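Local coordinates for thiosulfate sulfurtransferase (Pseudomonas aeruginosa, PDB 1YT8), which probably transfers sulfur from thiosulfate to cyanide, as a sulfurtransferase built from four rhodanese-like domains, at residues Val169-Leu181 and Phe240-Ala252. Numbering follows the deposited sequence.
Sequences VPGAELVLRVAEL and FGAISQDTRKAAA
Phe240 and Arg177 pack against each other where the segment leading into helix 245-262 crosses helix 174-181 of a rhodanese-like domain, an alpha/beta fold around a five-stranded parallel sheet. Phe240 CE1 sits over the centre of one face of the Arg177 guanidinium, 3.5 Å from Arg177 CZ, the two planes 29° apart. Leu176 CD2 lies over the opposite guanidinium face, toward its rim. Pro170 CD meets the Phe240 ring at its edge, 3.7 Å from CE2, and the backbone of Phe240 pairs with Ser168 at the end of the domain's edge strand.

Charge holds this guanidinium in place. Arg177 NE and NH2 both donate to Glu173 OE1, NE at 2.8 Å, with the oxygen in the guanidinium plane; Glu173 OE2 forms a salt bridge with Arg334 of helix 334-344, in the next rhodanese-like domain. The third nitrogen, NH1, gives a weak bond to Gly241 O.

Apolar packing continues toward helix 245-252, whose axis runs at 134° to that of helix 174-181. Ile243 CD1 presses tightly on Leu176 CD1 at 3.3 Å, while its CG2 lies against Glu180 CG. Farther along, the methyl of Ala251 packs near Val175 CG1, and Thr247 CG2 packs on Ala179 CB.

A carboxylate joins the helices at the N-cap, Ser244. With CG anti to its carbonyl carbon (chi1 -55°) and a bend at chi2, Glu180 reaches the first turn: Ser244 N donates to Glu180 OE2 from above the carboxylate plane at 3.3 Å. A water bridges OE1 to Ala242 O, and Thr247 OG1 donates to the anti lone pair of Glu180 OE2 at 2.6 Å.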
loop_
_atom_site.group_PDB
_atom_site.type_symbol
_atom_site.label_atom_id
_atom_site.label_comp_id
_atom_site.label_asym_id
_atom_site.label_seq_id
_atom_site.Cartn_x
_atom_site.Cartn_y
_atom_site.Cartn_z
ATOM N N VAL A 169 -16.154 -1.449 8.740
ATOM C CA VAL A 169 -16.626 -0.417 7.823
ATOM C C VAL A 169 -15.396 0.337 7.318
ATOM O O VAL A 169 -15.054 1.407 7.836
ATOM C CB VAL A 169 -17.585 0.589 8.513
ATOM C CG1 VAL A 169 -18.200 1.520 7.467
ATOM C CG2 VAL A 169 -18.676 -0.149 9.274
ATOM N N PRO A 170 -14.709 -0.219 6.305
ATOM C CA PRO A 170 -13.510 0.394 5.725
ATOM C C PRO A 170 -13.673 1.895 5.490
ATOM O O PRO A 170 -14.732 2.360 5.070
ATOM C CB PRO A 170 -13.316 -0.391 4.432
ATOM C CG PRO A 170 -13.786 -1.759 4.819
ATOM C CD PRO A 170 -15.066 -1.446 5.573
ATOM N N GLY A 171 -12.600 2.629 5.769
ATOM C CA GLY A 171 -12.573 4.079 5.642
ATOM C C GLY A 171 -13.521 4.830 4.722
ATOM O O GLY A 171 -14.294 5.673 5.184
ATOM N N ALA A 172 -13.459 4.553 3.424
ATOM C CA ALA A 172 -14.311 5.261 2.473
ATOM C C ALA A 172 -15.796 4.929 2.593
ATOM O O ALA A 172 -16.638 5.691 2.125
ATOM C CB ALA A 172 -13.834 5.002 1.050
ATOM N N GLU A 173 -16.114 3.806 3.227
ATOM C CA GLU A 173 -17.499 3.378 3.394
ATOM C C GLU A 173 -18.221 4.083 4.549
ATOM O O GLU A 173 -19.447 4.078 4.612
ATOM C CB GLU A 173 -17.561 1.864 3.643
ATOM C CG GLU A 173 -16.894 0.978 2.589
ATOM C CD GLU A 173 -17.607 0.995 1.243
ATOM O OE1 GLU A 173 -18.837 1.218 1.217
ATOM O OE2 GLU A 173 -16.938 0.764 0.212
ATOM N N LEU A 174 -17.466 4.689 5.460
ATOM C CA LEU A 174 -18.058 5.345 6.626
ATOM C C LEU A 174 -19.217 6.307 6.371
ATOM O O LEU A 174 -20.311 6.116 6.906
ATOM C CB LEU A 174 -16.959 6.042 7.439
ATOM C CG LEU A 174 -16.012 5.068 8.160
ATOM C CD1 LEU A 174 -14.803 5.819 8.679
ATOM C CD2 LEU A 174 -16.749 4.381 9.312
ATOM N N VAL A 175 -18.996 7.336 5.563
ATOM C CA VAL A 175 -20.055 8.301 5.287
ATOM C C VAL A 175 -21.227 7.658 4.545
ATOM O O VAL A 175 -22.383 8.045 4.730
ATOM C CB VAL A 175 -19.502 9.493 4.473
ATOM C CG1 VAL A 175 -20.622 10.461 4.111
ATOM C CG2 VAL A 175 -18.439 10.211 5.296
ATOM N N LEU A 176 -20.930 6.658 3.723
ATOM C CA LEU A 176 -21.965 5.971 2.953
ATOM C C LEU A 176 -22.844 5.011 3.761
ATOM O O LEU A 176 -24.047 4.918 3.516
ATOM C CB LEU A 176 -21.328 5.189 1.800
ATOM C CG LEU A 176 -22.253 4.375 0.879
ATOM C CD1 LEU A 176 -23.134 5.311 0.062
ATOM C CD2 LEU A 176 -21.415 3.511 -0.056
ATOM N N ARG A 177 -22.252 4.306 4.722
ATOM C CA ARG A 177 -22.995 3.311 5.500
ATOM C C ARG A 177 -23.487 3.701 6.891
ATOM O O ARG A 177 -24.358 3.024 7.438
ATOM C CB ARG A 177 -22.138 2.054 5.662
ATOM C CG ARG A 177 -21.352 1.653 4.425
ATOM C CD ARG A 177 -22.207 0.945 3.400
ATOM N NE ARG A 177 -21.436 0.667 2.191
ATOM C CZ ARG A 177 -21.903 0.002 1.139
ATOM N NH1 ARG A 177 -23.145 -0.464 1.145
ATOM N NH2 ARG A 177 -21.131 -0.181 0.074
ATOM N N VAL A 178 -22.947 4.774 7.461
ATOM C CA VAL A 178 -23.302 5.164 8.827
ATOM C C VAL A 178 -24.781 5.345 9.169
ATOM O O VAL A 178 -25.208 4.992 10.271
ATOM C CB VAL A 178 -22.527 6.441 9.270
ATOM C CG1 VAL A 178 -23.033 7.660 8.524
ATOM C CG2 VAL A 178 -22.659 6.630 10.781
ATOM N N ALA A 179 -25.569 5.878 8.242
ATOM C CA ALA A 179 -26.990 6.088 8.515
ATOM C C ALA A 179 -27.744 4.776 8.755
ATOM O O ALA A 179 -28.748 4.755 9.466
ATOM C CB ALA A 179 -27.635 6.861 7.369
ATOM N N GLU A 180 -27.255 3.688 8.167
ATOM C CA GLU A 180 -27.885 2.374 8.314
ATOM C C GLU A 180 -27.384 1.653 9.568
ATOM O O GLU A 180 -28.065 0.782 10.104
ATOM C CB GLU A 180 -27.585 1.501 7.089
ATOM C CG GLU A 180 -27.977 2.101 5.741
ATOM C CD GLU A 180 -29.341 1.644 5.242
ATOM O OE1 GLU A 180 -29.653 0.439 5.355
ATOM O OE2 GLU A 180 -30.095 2.489 4.711
ATOM N N LEU A 181 -26.189 2.007 10.028
ATOM C CA LEU A 181 -25.620 1.371 11.213
ATOM C C LEU A 181 -25.920 2.152 12.493
ATOM O O LEU A 181 -25.907 1.589 13.589
ATOM C CB LEU A 181 -24.106 1.206 11.042
ATOM C CG LEU A 181 -23.674 0.280 9.899
ATOM C CD1 LEU A 181 -22.160 0.303 9.767
ATOM C CD2 LEU A 181 -24.161 -1.137 10.162
ATOM N N PHE A 240 -20.799 -3.940 7.475
ATOM C CA PHE A 240 -21.834 -3.058 6.962
ATOM C C PHE A 240 -22.667 -3.832 5.945
ATOM O O PHE A 240 -22.246 -4.880 5.449
ATOM C CB PHE A 240 -21.195 -1.838 6.287
ATOM C CG PHE A 240 -20.383 -2.176 5.064
ATOM C CD1 PHE A 240 -21.000 -2.364 3.828
ATOM C CD2 PHE A 240 -19.002 -2.335 5.154
ATOM C CE1 PHE A 240 -20.252 -2.706 2.700
ATOM C CE2 PHE A 240 -18.245 -2.677 4.035
ATOM C CZ PHE A 240 -18.869 -2.864 2.806
ATOM N N GLY A 241 -23.842 -3.304 5.629
ATOM C CA GLY A 241 -24.697 -3.964 4.664
ATOM C C GLY A 241 -25.078 -3.024 3.538
ATOM O O GLY A 241 -24.592 -1.890 3.467
ATOM N N ALA A 242 -25.939 -3.504 2.650
ATOM C CA ALA A 242 -26.414 -2.702 1.533
ATOM C C ALA A 242 -27.267 -1.591 2.130
ATOM O O ALA A 242 -27.884 -1.772 3.182
ATOM C CB ALA A 242 -27.247 -3.562 0.590
ATOM N N ILE A 243 -27.302 -0.443 1.468
ATOM C CA ILE A 243 -28.082 0.681 1.967
ATOM C C ILE A 243 -29.230 1.023 1.029
ATOM O O ILE A 243 -29.264 0.565 -0.115
ATOM C CB ILE A 243 -27.204 1.934 2.137
ATOM C CG1 ILE A 243 -26.666 2.380 0.776
ATOM C CG2 ILE A 243 -26.046 1.631 3.084
ATOM C CD1 ILE A 243 -25.972 3.723 0.808
ATOM N N SER A 244 -30.169 1.825 1.524
ATOM C CA SER A 244 -31.315 2.237 0.724
ATOM C C SER A 244 -30.909 3.428 -0.132
ATOM O O SER A 244 -29.910 4.093 0.147
ATOM C CB SER A 244 -32.490 2.631 1.626
ATOM O OG SER A 244 -32.237 3.858 2.287
ATOM N N GLN A 245 -31.684 3.692 -1.177
ATOM C CA GLN A 245 -31.400 4.811 -2.063
ATOM C C GLN A 245 -31.547 6.132 -1.319
ATOM O O GLN A 245 -30.839 7.097 -1.607
ATOM C CB GLN A 245 -32.338 4.778 -3.272
ATOM C CG GLN A 245 -31.971 3.719 -4.295
ATOM C CD GLN A 245 -30.558 3.901 -4.822
ATOM O OE1 GLN A 245 -30.209 4.961 -5.340
ATOM N NE2 GLN A 245 -29.739 2.865 -4.691
ATOM N N ASP A 246 -32.463 6.168 -0.356
ATOM C CA ASP A 246 -32.697 7.371 0.436
ATOM C C ASP A 246 -31.410 7.716 1.177
ATOM O O ASP A 246 -30.928 8.849 1.124
ATOM C CB ASP A 246 -33.833 7.127 1.434
ATOM C CG ASP A 246 -34.345 8.412 2.073
ATOM O OD1 ASP A 246 -33.578 9.060 2.821
ATOM O OD2 ASP A 246 -35.520 8.772 1.822
ATOM N N THR A 247 -30.854 6.721 1.858
ATOM C CA THR A 247 -29.617 6.891 2.609
ATOM C C THR A 247 -28.506 7.419 1.698
ATOM O O THR A 247 -27.826 8.389 2.028
ATOM C CB THR A 247 -29.160 5.545 3.217
ATOM O OG1 THR A 247 -30.182 5.044 4.088
ATOM C CG2 THR A 247 -27.864 5.717 3.997
ATOM N N ARG A 248 -28.342 6.777 0.546
ATOM C CA ARG A 248 -27.311 7.148 -0.416
ATOM C C ARG A 248 -27.398 8.602 -0.884
ATOM O O ARG A 248 -26.430 9.357 -0.782
ATOM C CB ARG A 248 -27.379 6.224 -1.633
ATOM C CG ARG A 248 -26.228 6.391 -2.615
ATOM C CD ARG A 248 -26.632 5.922 -4.004
ATOM N NE ARG A 248 -27.676 6.775 -4.563
ATOM C CZ ARG A 248 -27.482 8.023 -4.982
ATOM N NH1 ARG A 248 -26.274 8.572 -4.918
ATOM N NH2 ARG A 248 -28.502 8.731 -5.450
ATOM N N LYS A 249 -28.561 8.987 -1.399
ATOM C CA LYS A 249 -28.773 10.337 -1.910
ATOM C C LYS A 249 -28.403 11.437 -0.917
ATOM O O LYS A 249 -27.759 12.422 -1.285
ATOM C CB LYS A 249 -30.229 10.498 -2.341
ATOM C CG LYS A 249 -30.557 11.832 -2.981
ATOM C CD LYS A 249 -32.035 11.887 -3.341
ATOM C CE LYS A 249 -32.445 13.251 -3.866
ATOM N NZ LYS A 249 -33.915 13.296 -4.140
ATOM N N ALA A 250 -28.808 11.269 0.336
ATOM C CA ALA A 250 -28.520 12.255 1.370
ATOM C C ALA A 250 -27.015 12.349 1.630
ATOM O O ALA A 250 -26.446 13.441 1.668
ATOM C CB ALA A 250 -29.254 11.886 2.659
ATOM N N ALA A 251 -26.381 11.196 1.804
ATOM C CA ALA A 251 -24.946 11.136 2.061
ATOM C C ALA A 251 -24.147 11.692 0.883
ATOM O O ALA A 251 -23.136 12.367 1.075
ATOM C CB ALA A 251 -24.530 9.701 2.338
ATOM N N ALA A 252 -24.602 11.397 -0.331
ATOM C CA ALA A 252 -23.932 11.867 -1.542
ATOM C C ALA A 252 -23.897 13.390 -1.603
ATOM O O ALA A 252 -22.892 13.984 -1.998
ATOM C CB ALA A 252 -24.632 11.307 -2.775
HETATM O O HOH W 1 -27.628 -1.345 5.760
#